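PDB 3GO6: ribokinase RBSK from Mycobacterium tuberculosis, which probably catalyses the ATP- and magnesium-dependent phosphorylation of D-ribose at O-5, giving D-ribose 5-phosphate for nucleotide and amino acid synthesis or the pentose phosphate pathway. Local coordinates for residues V174-A179 / V196-H201; S76-D81 / A132-V137; D31-V36 / I114-S119; Q62-A67 / A90-N95; G252-N257 / R270-A275. All coordinates share one frame; numbering follows the deposited sequence.

Four of the five contacts belong to the large alpha/beta body of this PfkB-family kinase; contact 3 lies in the separate four-stranded lid sheet. Contact 1 joins two parallel strands inside the eight-stranded sheet, and its centre is about 16 Å from that of contact 5, whose helix 246-257 rests on I197 through L254. Helix 58-68 of contact 4 touches helix 246-257, and L92 of contact 4 meets F79 of contact 2. Along the chain contact 4 is nested inside the loop closed by contact 3, contact 2 alternates with both, and contacts 1 and 5 follow in turn. Ribose binds between lid and body: D31 and I114 of contact 3 supply the lid side, body residues such as D248 complete it.

Contact 1: residues V174-A179 / V196-H201; sequences VNASPA and VIANEH
With chi1 at 177°, V196 swings CG1 to the carbonyl side of its own residue and onward along the strand, where it meets A176 CB at 3.8 Å. The two chains are neighbouring parallel strands of a beta-alpha-beta unit, strand 171-175, helix 183-192 and strand 195-199, in the large sheet of the kinase body. V174 pairs with V196 on one face and N175 with I197 on the other. I197 holds the partner strand through both its backbone N and its backbone O: N donates to V174 O at 2.8 Å, nearly straight at 168°, and O accepts from A176 N at 2.9 Å. The CA of V196 adds a weaker CH...O approach to V174 O.

Beyond A176 the strands part. A176 is the centre of an inverse gamma turn, closed by S177 N donating to N175 O, and a cis peptide leads into P178, which packs on L47 of the second subunit. On the other side N199, predicted to bind ATP, caps helix 200-205 by accepting from E202 N. The I197 side chain lies on the face opposite V196, where F250, A251 and L254 of helix 246-257 cover it, so the sheet is buried on that face. Farther along, where the chains have diverged, A179 CB approaches the H201 ring obliquely, 4.3 Å from NE2.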
# COMPACT_ATOMS: atom_id res chain seq x y z
N VAL A 174 19.16 -20.68 5.53
CA VAL A 174 18.32 -19.66 6.12
C VAL A 174 18.62 -18.31 5.49
O VAL A 174 19.78 -17.87 5.46
CB VAL A 174 18.50 -19.58 7.67
CG1 VAL A 174 17.62 -18.47 8.29
CG2 VAL A 174 18.20 -20.93 8.31
N ASN A 175 17.59 -17.68 4.95
CA ASN A 175 17.69 -16.27 4.60
C ASN A 175 17.35 -15.49 5.84
O ASN A 175 16.18 -15.44 6.25
CB ASN A 175 16.75 -15.94 3.43
CG ASN A 175 16.80 -14.49 3.03
OD1 ASN A 175 17.83 -13.79 3.21
ND2 ASN A 175 15.70 -14.00 2.50
N ALA A 176 18.37 -14.90 6.48
CA ALA A 176 18.19 -14.22 7.77
C ALA A 176 17.55 -12.84 7.61
O ALA A 176 18.16 -11.82 7.92
CB ALA A 176 19.56 -14.10 8.51
N SER A 177 16.31 -12.82 7.13
CA SER A 177 15.60 -11.59 6.82
C SER A 177 14.12 -11.83 7.13
O SER A 177 13.58 -12.87 6.76
CB SER A 177 15.81 -11.25 5.34
OG SER A 177 15.20 -10.03 4.96
N PRO A 178 13.45 -10.89 7.84
CA PRO A 178 13.99 -9.64 8.38
C PRO A 178 14.84 -9.89 9.61
O PRO A 178 14.75 -10.97 10.20
CB PRO A 178 12.75 -8.87 8.81
CG PRO A 178 11.56 -9.72 8.45
CD PRO A 178 12.03 -11.08 8.17
N ALA A 179 15.66 -8.90 9.96
CA ALA A 179 16.44 -8.89 11.20
C ALA A 179 15.54 -8.63 12.42
O ALA A 179 14.36 -8.30 12.27
CB ALA A 179 17.54 -7.83 11.10
N VAL A 196 23.74 -19.45 5.70
CA VAL A 196 22.93 -18.28 6.00
C VAL A 196 23.18 -17.26 4.91
O VAL A 196 24.34 -16.99 4.56
CB VAL A 196 23.20 -17.67 7.39
CG1 VAL A 196 22.36 -16.42 7.59
CG2 VAL A 196 22.85 -18.68 8.47
N ILE A 197 22.08 -16.72 4.37
CA ILE A 197 22.13 -15.68 3.33
C ILE A 197 21.58 -14.45 3.95
O ILE A 197 20.49 -14.47 4.54
CB ILE A 197 21.26 -16.07 2.10
CG1 ILE A 197 21.69 -17.43 1.54
CG2 ILE A 197 21.29 -14.96 1.01
CD1 ILE A 197 20.61 -18.11 0.65
N ALA A 198 22.32 -13.35 3.84
CA ALA A 198 21.90 -12.11 4.46
C ALA A 198 22.63 -10.94 3.83
O ALA A 198 23.74 -11.11 3.35
CB ALA A 198 22.17 -12.14 5.96
N ASN A 199 22.01 -9.77 3.81
CA ASN A 199 22.77 -8.56 3.46
C ASN A 199 23.69 -8.17 4.64
O ASN A 199 23.65 -8.84 5.68
CB ASN A 199 21.87 -7.40 2.95
CG ASN A 199 20.96 -6.82 4.02
OD1 ASN A 199 21.27 -6.79 5.22
ND2 ASN A 199 19.83 -6.30 3.57
N GLU A 200 24.50 -7.13 4.49
CA GLU A 200 25.46 -6.79 5.56
C GLU A 200 24.77 -6.46 6.88
O GLU A 200 25.18 -6.97 7.93
CB GLU A 200 26.43 -5.67 5.12
CG GLU A 200 27.44 -6.13 4.07
CD GLU A 200 28.79 -6.59 4.63
OE1 GLU A 200 28.87 -7.12 5.77
OE2 GLU A 200 29.80 -6.42 3.91
N HIS A 201 23.71 -5.65 6.84
CA HIS A 201 22.96 -5.29 8.05
C HIS A 201 22.30 -6.52 8.71
O HIS A 201 22.40 -6.72 9.94
CB HIS A 201 21.93 -4.19 7.73
CG HIS A 201 20.88 -4.02 8.78
ND1 HIS A 201 21.09 -3.33 9.96
CD2 HIS A 201 19.58 -4.42 8.81
CE1 HIS A 201 19.98 -3.34 10.68
NE2 HIS A 201 19.05 -4.00 10.01

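Contact 2: residues S76-D81 / A132-V137; sequences SGAFGD and AHLTPV
The two backbones touch without pairing: from S76 to A78 the chain runs at 141° to the line from L134 to V137, and the CA atoms of A78 and L134 are 5.4 Å apart. No direct hydrogen bond crosses the contact, which depends mainly on one side chain, L134. Its chi1 of -178° extends CG away from the backbone N, and the forked end lies along one side of the backbone at G77. One methyl, CD1, rests against the G77-A78 peptide, 3.8 Å from A78 N, and also meets A78 CB at 4.0 Å. The other methyl, L134 CD2, lies farther back along the chain, 4.0 Å from S76 O. The leucine therefore covers bare main chain at the glycine and reaches a methyl group at the alanine.

At the other end S76 and V137 meet more loosely. S76 OG is 3.9 Å from V137 CG2, a polar atom beside a methyl. A single water bridges what the two residues do not join directly: it lies 2.9 Å from S76 OG and accepts from V137 N at 3.1 Å. S76 OG is also hydrogen-bonded to R101 O, so this buried hydroxyl has two partners.

Around the contact, V103 of the short strand 103-104 touches A78, L134 and V137 and completes the apolar cluster. F79 points into helix 83-94, against A85, L88 and L92. L134 O is hydrogen-bonded to T157 OG1, which fixes the 132-137 loop to helix 155-167, while S76 ends edge strand 72-76 of the large sheet.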
# COMPACT_ATOMS: atom_id res chain seq x y z
N SER A 76 5.92 -24.76 1.69
CA SER A 76 5.13 -24.90 2.90
C SER A 76 4.94 -23.50 3.50
O SER A 76 5.91 -22.84 3.86
CB SER A 76 5.84 -25.83 3.89
OG SER A 76 5.06 -25.97 5.08
N GLY A 77 3.70 -23.05 3.57
CA GLY A 77 3.38 -21.70 4.02
C GLY A 77 1.89 -21.62 4.35
O GLY A 77 1.13 -22.55 4.05
N ALA A 78 1.49 -20.51 4.97
CA ALA A 78 0.11 -20.32 5.40
C ALA A 78 -0.54 -19.26 4.55
O ALA A 78 -0.04 -18.14 4.48
CB ALA A 78 0.06 -19.92 6.86
N PHE A 79 -1.64 -19.62 3.90
CA PHE A 79 -2.46 -18.68 3.15
C PHE A 79 -3.59 -18.24 4.08
O PHE A 79 -3.95 -19.00 4.98
CB PHE A 79 -3.08 -19.35 1.91
CG PHE A 79 -2.09 -19.76 0.87
CD1 PHE A 79 -1.64 -18.85 -0.08
CD2 PHE A 79 -1.60 -21.07 0.84
CE1 PHE A 79 -0.71 -19.23 -1.05
CE2 PHE A 79 -0.66 -21.45 -0.13
CZ PHE A 79 -0.21 -20.52 -1.07
N GLY A 80 -4.12 -17.04 3.88
CA GLY A 80 -5.34 -16.61 4.59
C GLY A 80 -6.55 -17.26 3.95
O GLY A 80 -6.42 -17.95 2.92
N ASP A 81 -7.73 -17.07 4.54
CA ASP A 81 -8.94 -17.70 3.99
C ASP A 81 -9.73 -16.65 3.20
O ASP A 81 -10.93 -16.47 3.37
CB ASP A 81 -9.76 -18.41 5.11
CG ASP A 81 -10.39 -17.45 6.12
OD1 ASP A 81 -9.93 -16.28 6.22
OD2 ASP A 81 -11.35 -17.86 6.82
N ALA A 132 2.24 -15.14 9.95
CA ALA A 132 2.58 -15.09 11.37
C ALA A 132 1.98 -16.26 12.17
O ALA A 132 2.35 -16.50 13.31
CB ALA A 132 2.13 -13.75 11.99
N HIS A 133 1.06 -16.99 11.55
CA HIS A 133 0.39 -18.11 12.22
C HIS A 133 0.73 -19.47 11.62
O HIS A 133 -0.00 -20.42 11.84
CB HIS A 133 -1.12 -17.89 12.25
CG HIS A 133 -1.50 -16.58 12.86
ND1 HIS A 133 -1.38 -16.33 14.21
CD2 HIS A 133 -1.92 -15.42 12.30
CE1 HIS A 133 -1.75 -15.09 14.46
NE2 HIS A 133 -2.07 -14.51 13.31
N LEU A 134 1.80 -19.53 10.83
CA LEU A 134 2.29 -20.81 10.33
C LEU A 134 2.95 -21.62 11.46
O LEU A 134 3.97 -21.21 12.02
CB LEU A 134 3.29 -20.62 9.18
CG LEU A 134 3.82 -21.93 8.57
CD1 LEU A 134 2.72 -22.69 7.85
CD2 LEU A 134 5.02 -21.70 7.64
N THR A 135 2.35 -22.77 11.78
CA THR A 135 2.89 -23.71 12.76
C THR A 135 3.56 -24.86 12.00
O THR A 135 3.29 -25.04 10.81
CB THR A 135 1.80 -24.28 13.72
OG1 THR A 135 0.78 -24.93 12.96
CG2 THR A 135 1.18 -23.18 14.57
N PRO A 136 4.45 -25.61 12.65
CA PRO A 136 5.17 -26.66 11.90
C PRO A 136 4.27 -27.72 11.24
O PRO A 136 3.51 -28.41 11.93
CB PRO A 136 6.10 -27.27 12.96
CG PRO A 136 6.20 -26.24 14.05
CD PRO A 136 4.88 -25.54 14.06
N VAL A 137 4.33 -27.82 9.91
CA VAL A 137 3.55 -28.81 9.15
C VAL A 137 4.37 -30.11 9.14
O VAL A 137 5.55 -30.10 8.74
CB VAL A 137 3.20 -28.30 7.70
CG1 VAL A 137 2.48 -29.37 6.87
CG2 VAL A 137 2.36 -27.00 7.74
O HOH W 1 5.54 -25.68 7.96

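Contact 3: residues D31-V36 / I114-S119; sequences DLTFVV and IVVDAS. With RIB (alpha-D-ribofuranose), chain C.
The F34 ring turns an edge to I114 O, which lies in the plane of the ring, 3.9 Å from CD2; the same oxygen accepts a hydrogen bond from F34 N at 2.8 Å. The other flat group is the D31 carboxylate, which takes one ribose hydroxyl on each oxygen: O2 donates to OD1 and O3 to OD2, both at 2.6 Å. N61, E152 and D248 are further hydrogen-bond partners of the sugar. I114 adds an apolar contact from the neighbouring strand: chi1 -41° sets CG1 beside the backbone N, and the bend at chi2 (-70°) then turns CD1 to the sugar, 3.8 Å from ribose C3.

The strands are parallel and in register, T33 with I114, F34 with V115 and V35 with V116. Four backbone bonds tie them, from L32 O to V36 N. V36 CG2 packs on V115 CG1 at 3.6 Å. L32 packs on L32 of the second subunit, F34 on its I113, and V36 and V115 on its L125. The D31 and I114 ends thus close over the sugar while the other face meets the partner: the beta lid of PfkB sugar kinases, used in ribokinases as a dimer interface.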
# COMPACT_ATOMS: atom_id res chain seq x y z
N ASP A 31 1.73 -8.25 -2.88
CA ASP A 31 2.64 -7.12 -2.90
C ASP A 31 1.98 -5.93 -3.58
O ASP A 31 1.43 -6.07 -4.68
CB ASP A 31 3.91 -7.45 -3.72
CG ASP A 31 4.87 -8.38 -2.99
OD1 ASP A 31 4.69 -8.61 -1.78
OD2 ASP A 31 5.81 -8.89 -3.65
N LEU A 32 2.08 -4.78 -2.93
CA LEU A 32 1.69 -3.51 -3.55
C LEU A 32 3.01 -2.78 -3.82
O LEU A 32 3.71 -2.42 -2.89
CB LEU A 32 0.79 -2.71 -2.62
CG LEU A 32 -0.56 -3.39 -2.30
CD1 LEU A 32 -1.29 -2.59 -1.25
CD2 LEU A 32 -1.42 -3.54 -3.54
N THR A 33 3.37 -2.64 -5.09
CA THR A 33 4.66 -2.05 -5.47
C THR A 33 4.41 -0.65 -6.02
O THR A 33 3.64 -0.48 -6.98
CB THR A 33 5.43 -2.90 -6.48
OG1 THR A 33 5.54 -4.26 -6.02
CG2 THR A 33 6.85 -2.34 -6.73
N PHE A 34 5.06 0.34 -5.41
CA PHE A 34 4.91 1.75 -5.73
C PHE A 34 6.23 2.27 -6.28
O PHE A 34 7.31 2.00 -5.70
CB PHE A 34 4.61 2.57 -4.47
CG PHE A 34 3.28 2.27 -3.80
CD1 PHE A 34 2.21 3.15 -3.94
CD2 PHE A 34 3.12 1.14 -3.00
CE1 PHE A 34 0.97 2.90 -3.30
CE2 PHE A 34 1.89 0.87 -2.36
CZ PHE A 34 0.82 1.75 -2.51
N VAL A 35 6.17 3.01 -7.38
CA VAL A 35 7.37 3.68 -7.89
C VAL A 35 7.29 5.16 -7.52
O VAL A 35 6.25 5.80 -7.74
CB VAL A 35 7.55 3.47 -9.42
CG1 VAL A 35 8.70 4.36 -9.96
CG2 VAL A 35 7.82 2.01 -9.72
N VAL A 36 8.38 5.67 -6.92
CA VAL A 36 8.49 7.07 -6.50
C VAL A 36 9.80 7.68 -7.04
O VAL A 36 10.68 6.96 -7.53
CB VAL A 36 8.50 7.19 -4.94
CG1 VAL A 36 7.15 6.70 -4.34
CG2 VAL A 36 9.67 6.43 -4.33
N ILE A 114 6.08 -2.46 -1.24
CA ILE A 114 7.41 -2.32 -1.82
C ILE A 114 7.47 -0.92 -2.44
O ILE A 114 6.61 -0.56 -3.25
CB ILE A 114 7.70 -3.35 -2.93
CG1 ILE A 114 7.17 -4.77 -2.58
CG2 ILE A 114 9.19 -3.27 -3.39
CD1 ILE A 114 7.85 -5.42 -1.55
N VAL A 115 8.48 -0.13 -2.07
CA VAL A 115 8.63 1.19 -2.67
C VAL A 115 9.98 1.24 -3.40
O VAL A 115 11.00 0.87 -2.83
CB VAL A 115 8.54 2.31 -1.61
CG1 VAL A 115 8.48 3.70 -2.29
CG2 VAL A 115 7.32 2.09 -0.73
N VAL A 116 9.97 1.67 -4.66
CA VAL A 116 11.16 1.62 -5.52
C VAL A 116 11.40 3.06 -5.98
O VAL A 116 10.48 3.70 -6.49
CB VAL A 116 10.96 0.68 -6.74
CG1 VAL A 116 12.22 0.64 -7.65
CG2 VAL A 116 10.61 -0.73 -6.25
N ASP A 117 12.61 3.56 -5.72
CA ASP A 117 12.95 4.96 -6.03
C ASP A 117 13.72 5.12 -7.35
O ASP A 117 13.94 4.14 -8.09
CB ASP A 117 13.65 5.67 -4.83
CG ASP A 117 15.11 5.20 -4.60
OD1 ASP A 117 15.76 4.64 -5.50
OD2 ASP A 117 15.63 5.42 -3.48
N ALA A 118 14.12 6.35 -7.64
CA ALA A 118 14.79 6.66 -8.91
C ALA A 118 16.13 5.95 -9.14
O ALA A 118 16.54 5.75 -10.29
CB ALA A 118 14.93 8.19 -9.07
N SER A 119 16.81 5.56 -8.06
CA SER A 119 18.07 4.84 -8.18
C SER A 119 17.89 3.30 -8.26
O SER A 119 18.89 2.56 -8.26
CB SER A 119 18.98 5.18 -7.01
OG SER A 119 18.44 4.64 -5.81
O5 RIB C . 12.05 -9.70 -0.92
C5 RIB C . 10.85 -9.04 -1.40
C4 RIB C . 9.63 -9.67 -0.71
O4 RIB C . 9.64 -9.29 0.68
C3 RIB C . 8.30 -9.15 -1.24
O3 RIB C . 7.68 -10.01 -2.23
C2 RIB C . 7.45 -8.96 -0.00
O2 RIB C . 6.27 -9.78 -0.03
C1 RIB C . 8.32 -9.27 1.21
O1 RIB C . 8.05 -10.57 1.75

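Contact 4: residues Q62-A67 / A90-N95; sequences QAVAAA and AHLRAN
V64 sets both methyls against the side chains of H91, L92 and N95. With chi1 at 168° its CG1 is turned to the carbonyl side and faces the N95 amide, 3.8 Å from CG, while CG2 lies between three neighbours: N95 CB, L92 CD2 at 3.9 Å and H91 NE2 at 3.9 Å. The valine and histidine side chains cross at about a right angle, and CG2 comes to the imidazole obliquely. L92 reaches the same methyl by a different route, its CG beside the backbone N (chi1 -73°), with CD2, the branch off the extended line, turned to V64.

Helices 58-68 and 83-94 lie side by side here on one face of the large sheet, at its edge strand 72-76: A63 and A67 touch V73, and L92 touches F75. Helix 58-68 starts at the sugar, where K58 N is hydrogen-bonded to ribose.

N95 closes the C-terminal end of its helix. The amide folds back so that ND2 donates to H91 O at 2.8 Å, with an N-H...O angle of 151°, which holds the flat group against V64. Its OD1 accepts from R68 NH2, so both ends of the amide are used. The N95 main chain turns toward the first helix as well, and A67 CB packs on N95 O at 3.4 Å.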
# COMPACT_ATOMS: atom_id res chain seq x y z
N GLN A 62 11.23 -17.04 -3.38
CA GLN A 62 12.39 -17.94 -3.37
C GLN A 62 12.06 -19.31 -3.98
O GLN A 62 12.87 -19.88 -4.71
CB GLN A 62 12.98 -18.07 -1.96
CG GLN A 62 13.61 -16.74 -1.54
CD GLN A 62 14.11 -16.69 -0.13
OE1 GLN A 62 14.26 -17.71 0.52
NE2 GLN A 62 14.38 -15.48 0.35
N ALA A 63 10.84 -19.79 -3.72
CA ALA A 63 10.37 -21.05 -4.32
C ALA A 63 10.28 -20.92 -5.84
O ALA A 63 10.72 -21.82 -6.58
CB ALA A 63 9.00 -21.45 -3.70
N VAL A 64 9.71 -19.81 -6.32
CA VAL A 64 9.58 -19.55 -7.76
C VAL A 64 10.95 -19.46 -8.46
O VAL A 64 11.17 -20.06 -9.53
CB VAL A 64 8.74 -18.29 -8.03
CG1 VAL A 64 8.86 -17.86 -9.49
CG2 VAL A 64 7.24 -18.54 -7.67
N ALA A 65 11.89 -18.76 -7.84
CA ALA A 65 13.25 -18.66 -8.38
C ALA A 65 13.96 -20.02 -8.43
O ALA A 65 14.61 -20.36 -9.43
CB ALA A 65 14.08 -17.64 -7.59
N ALA A 66 13.85 -20.80 -7.35
CA ALA A 66 14.42 -22.15 -7.34
C ALA A 66 13.82 -23.04 -8.45
O ALA A 66 14.54 -23.81 -9.10
CB ALA A 66 14.25 -22.80 -5.97
N ALA A 67 12.50 -22.95 -8.65
CA ALA A 67 11.81 -23.72 -9.72
C ALA A 67 12.25 -23.29 -11.12
O ALA A 67 12.57 -24.14 -11.97
CB ALA A 67 10.30 -23.62 -9.56
N ALA A 90 -2.48 -19.61 -7.16
CA ALA A 90 -2.41 -19.78 -8.61
C ALA A 90 -1.04 -19.33 -9.13
O ALA A 90 -0.48 -19.94 -10.05
CB ALA A 90 -3.52 -19.01 -9.28
N HIS A 91 -0.49 -18.26 -8.55
CA HIS A 91 0.87 -17.78 -8.92
C HIS A 91 1.91 -18.89 -8.72
O HIS A 91 2.76 -19.13 -9.61
CB HIS A 91 1.24 -16.50 -8.12
CG HIS A 91 2.68 -16.08 -8.25
ND1 HIS A 91 3.25 -15.66 -9.43
CD2 HIS A 91 3.67 -16.00 -7.32
CE1 HIS A 91 4.52 -15.34 -9.24
NE2 HIS A 91 4.79 -15.53 -7.96
N LEU A 92 1.84 -19.56 -7.58
CA LEU A 92 2.75 -20.67 -7.27
C LEU A 92 2.54 -21.88 -8.19
O LEU A 92 3.51 -22.41 -8.77
CB LEU A 92 2.66 -21.05 -5.79
CG LEU A 92 3.32 -20.00 -4.88
CD1 LEU A 92 2.86 -20.13 -3.44
CD2 LEU A 92 4.85 -20.08 -4.96
N ARG A 93 1.29 -22.29 -8.38
CA ARG A 93 0.97 -23.37 -9.35
C ARG A 93 1.46 -23.06 -10.76
O ARG A 93 1.97 -23.95 -11.44
CB ARG A 93 -0.54 -23.66 -9.40
CG ARG A 93 -1.14 -24.18 -8.11
CD ARG A 93 -2.56 -24.84 -8.38
NE ARG A 93 -3.42 -23.95 -9.17
CZ ARG A 93 -4.24 -23.03 -8.67
NH1 ARG A 93 -4.37 -22.86 -7.36
NH2 ARG A 93 -4.94 -22.26 -9.49
N ALA A 94 1.30 -21.81 -11.20
CA ALA A 94 1.71 -21.38 -12.54
C ALA A 94 3.22 -21.52 -12.73
O ALA A 94 3.70 -21.63 -13.87
CB ALA A 94 1.28 -19.93 -12.79
N ASN A 95 3.95 -21.53 -11.62
CA ASN A 95 5.42 -21.63 -11.64
C ASN A 95 5.98 -22.99 -11.22
O ASN A 95 7.18 -23.11 -10.91
CB ASN A 95 6.03 -20.50 -10.80
CG ASN A 95 5.93 -19.17 -11.50
OD1 ASN A 95 6.68 -18.90 -12.44
ND2 ASN A 95 4.99 -18.33 -11.07

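Contact 5: residues G252-N257 / R270-A275; sequences GVLAAN and RALRRA
N257 and the two arginines R270 and R274 meet crosswise: each arginine side chain crosses the asparagine at about a right angle, and the amide plane is 50° from the R270 guanidinium and 53° from that of R274. All the direct bonds converge on N257 OD1, which accepts from R270 NH1 at 2.9 Å and, weakly, from R274 NE at 3.1 Å. The other end of the amide is tied back within its own segment, ND2 donating to V253 O at 2.8 Å, and this fixes its rotation. R270 runs out extended from CG to NE and lays its guanidinium flat over R274 CD, which lies 3.3 Å from the plane above its centre. R274 bends at chi3 instead and continues to a salt bridge between NH1 and D299. Waters fill in at the edges: one links N257 O to R270 NH1, another N257 ND2 to R274 NH2.

Deeper in, the contact turns apolar. L254 sends CD1 across to A275 CB at 3.8 Å and L272 CD2 at 3.9 Å, over the A271 carbonyl. N257 CB meets A271 CB at 3.8 Å, and V253 CG1 packs on the A275 backbone. With A271 and A275 at the interface the segment axes approach to 8.2 Å, at 150°. This is an antiparallel helix pair packed on the central sheet of the PfkB fold, where L254 touches V195 and L272 touches F231.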
# COMPACT_ATOMS: atom_id res chain seq x y z
N GLY A 252 16.87 -18.30 -3.87
CA GLY A 252 16.23 -19.46 -4.50
C GLY A 252 17.18 -20.17 -5.44
O GLY A 252 17.23 -21.41 -5.48
N VAL A 253 17.94 -19.39 -6.20
CA VAL A 253 18.95 -19.97 -7.10
C VAL A 253 20.09 -20.65 -6.33
O VAL A 253 20.58 -21.72 -6.75
CB VAL A 253 19.50 -18.93 -8.11
CG1 VAL A 253 20.67 -19.52 -8.93
CG2 VAL A 253 18.37 -18.49 -9.02
N LEU A 254 20.51 -20.05 -5.22
CA LEU A 254 21.52 -20.67 -4.37
C LEU A 254 21.01 -22.04 -3.89
O LEU A 254 21.74 -23.05 -3.97
CB LEU A 254 21.91 -19.77 -3.19
CG LEU A 254 23.22 -20.18 -2.50
CD1 LEU A 254 24.41 -19.79 -3.38
CD2 LEU A 254 23.36 -19.54 -1.12
N ALA A 255 19.76 -22.08 -3.41
CA ALA A 255 19.16 -23.34 -2.95
C ALA A 255 19.09 -24.39 -4.06
O ALA A 255 19.32 -25.58 -3.81
CB ALA A 255 17.76 -23.10 -2.36
N ALA A 256 18.78 -23.93 -5.28
CA ALA A 256 18.63 -24.82 -6.43
C ALA A 256 19.96 -25.40 -6.93
O ALA A 256 19.95 -26.36 -7.72
CB ALA A 256 17.95 -24.07 -7.56
N ASN A 257 21.08 -24.82 -6.48
CA ASN A 257 22.43 -25.21 -6.93
C ASN A 257 23.40 -25.69 -5.85
O ASN A 257 24.51 -26.13 -6.17
CB ASN A 257 23.07 -24.04 -7.70
CG ASN A 257 22.41 -23.82 -9.04
OD1 ASN A 257 22.75 -24.50 -10.01
ND2 ASN A 257 21.46 -22.91 -9.10
N ARG A 270 30.33 -22.72 -7.54
CA ARG A 270 29.46 -22.70 -8.72
C ARG A 270 28.04 -22.21 -8.35
O ARG A 270 27.44 -21.43 -9.08
CB ARG A 270 29.40 -24.08 -9.36
CG ARG A 270 28.52 -24.17 -10.59
CD ARG A 270 28.13 -25.62 -10.91
NE ARG A 270 27.07 -25.68 -11.91
CZ ARG A 270 25.76 -25.78 -11.63
NH1 ARG A 270 25.33 -25.83 -10.38
NH2 ARG A 270 24.87 -25.80 -12.62
N ALA A 271 27.53 -22.65 -7.20
CA ALA A 271 26.22 -22.19 -6.72
C ALA A 271 26.24 -20.69 -6.49
O ALA A 271 25.31 -19.97 -6.90
CB ALA A 271 25.85 -22.93 -5.41
N LEU A 272 27.29 -20.20 -5.84
CA LEU A 272 27.46 -18.75 -5.59
C LEU A 272 27.53 -17.91 -6.86
O LEU A 272 26.88 -16.86 -6.95
CB LEU A 272 28.68 -18.49 -4.68
CG LEU A 272 28.61 -19.01 -3.23
CD1 LEU A 272 30.01 -19.18 -2.64
CD2 LEU A 272 27.77 -18.08 -2.33
N ARG A 273 28.29 -18.39 -7.85
CA ARG A 273 28.38 -17.70 -9.16
C ARG A 273 27.02 -17.61 -9.84
O ARG A 273 26.66 -16.56 -10.37
CB ARG A 273 29.39 -18.38 -10.09
CG ARG A 273 30.83 -18.03 -9.70
CD ARG A 273 31.87 -18.90 -10.40
NE ARG A 273 33.21 -18.48 -9.99
CZ ARG A 273 34.34 -19.13 -10.25
NH1 ARG A 273 34.33 -20.28 -10.92
NH2 ARG A 273 35.51 -18.63 -9.83
N ARG A 274 26.28 -18.71 -9.84
CA ARG A 274 24.97 -18.76 -10.49
C ARG A 274 23.98 -17.85 -9.76
O ARG A 274 23.22 -17.13 -10.39
CB ARG A 274 24.47 -20.20 -10.56
CG ARG A 274 25.29 -21.04 -11.57
CD ARG A 274 24.83 -22.49 -11.67
NE ARG A 274 23.52 -22.57 -12.31
CZ ARG A 274 23.30 -22.47 -13.62
NH1 ARG A 274 24.31 -22.30 -14.46
NH2 ARG A 274 22.05 -22.54 -14.08
N ALA A 275 24.00 -17.88 -8.43
CA ALA A 275 23.10 -17.05 -7.62
C ALA A 275 23.41 -15.57 -7.86
O ALA A 275 22.49 -14.75 -8.01
CB ALA A 275 23.20 -17.43 -6.12
O HOH W 2 26.74 -26.12 -7.60
O HOH W 3 20.41 -23.30 -11.93
O HOH W 4 21.83 -26.28 -12.57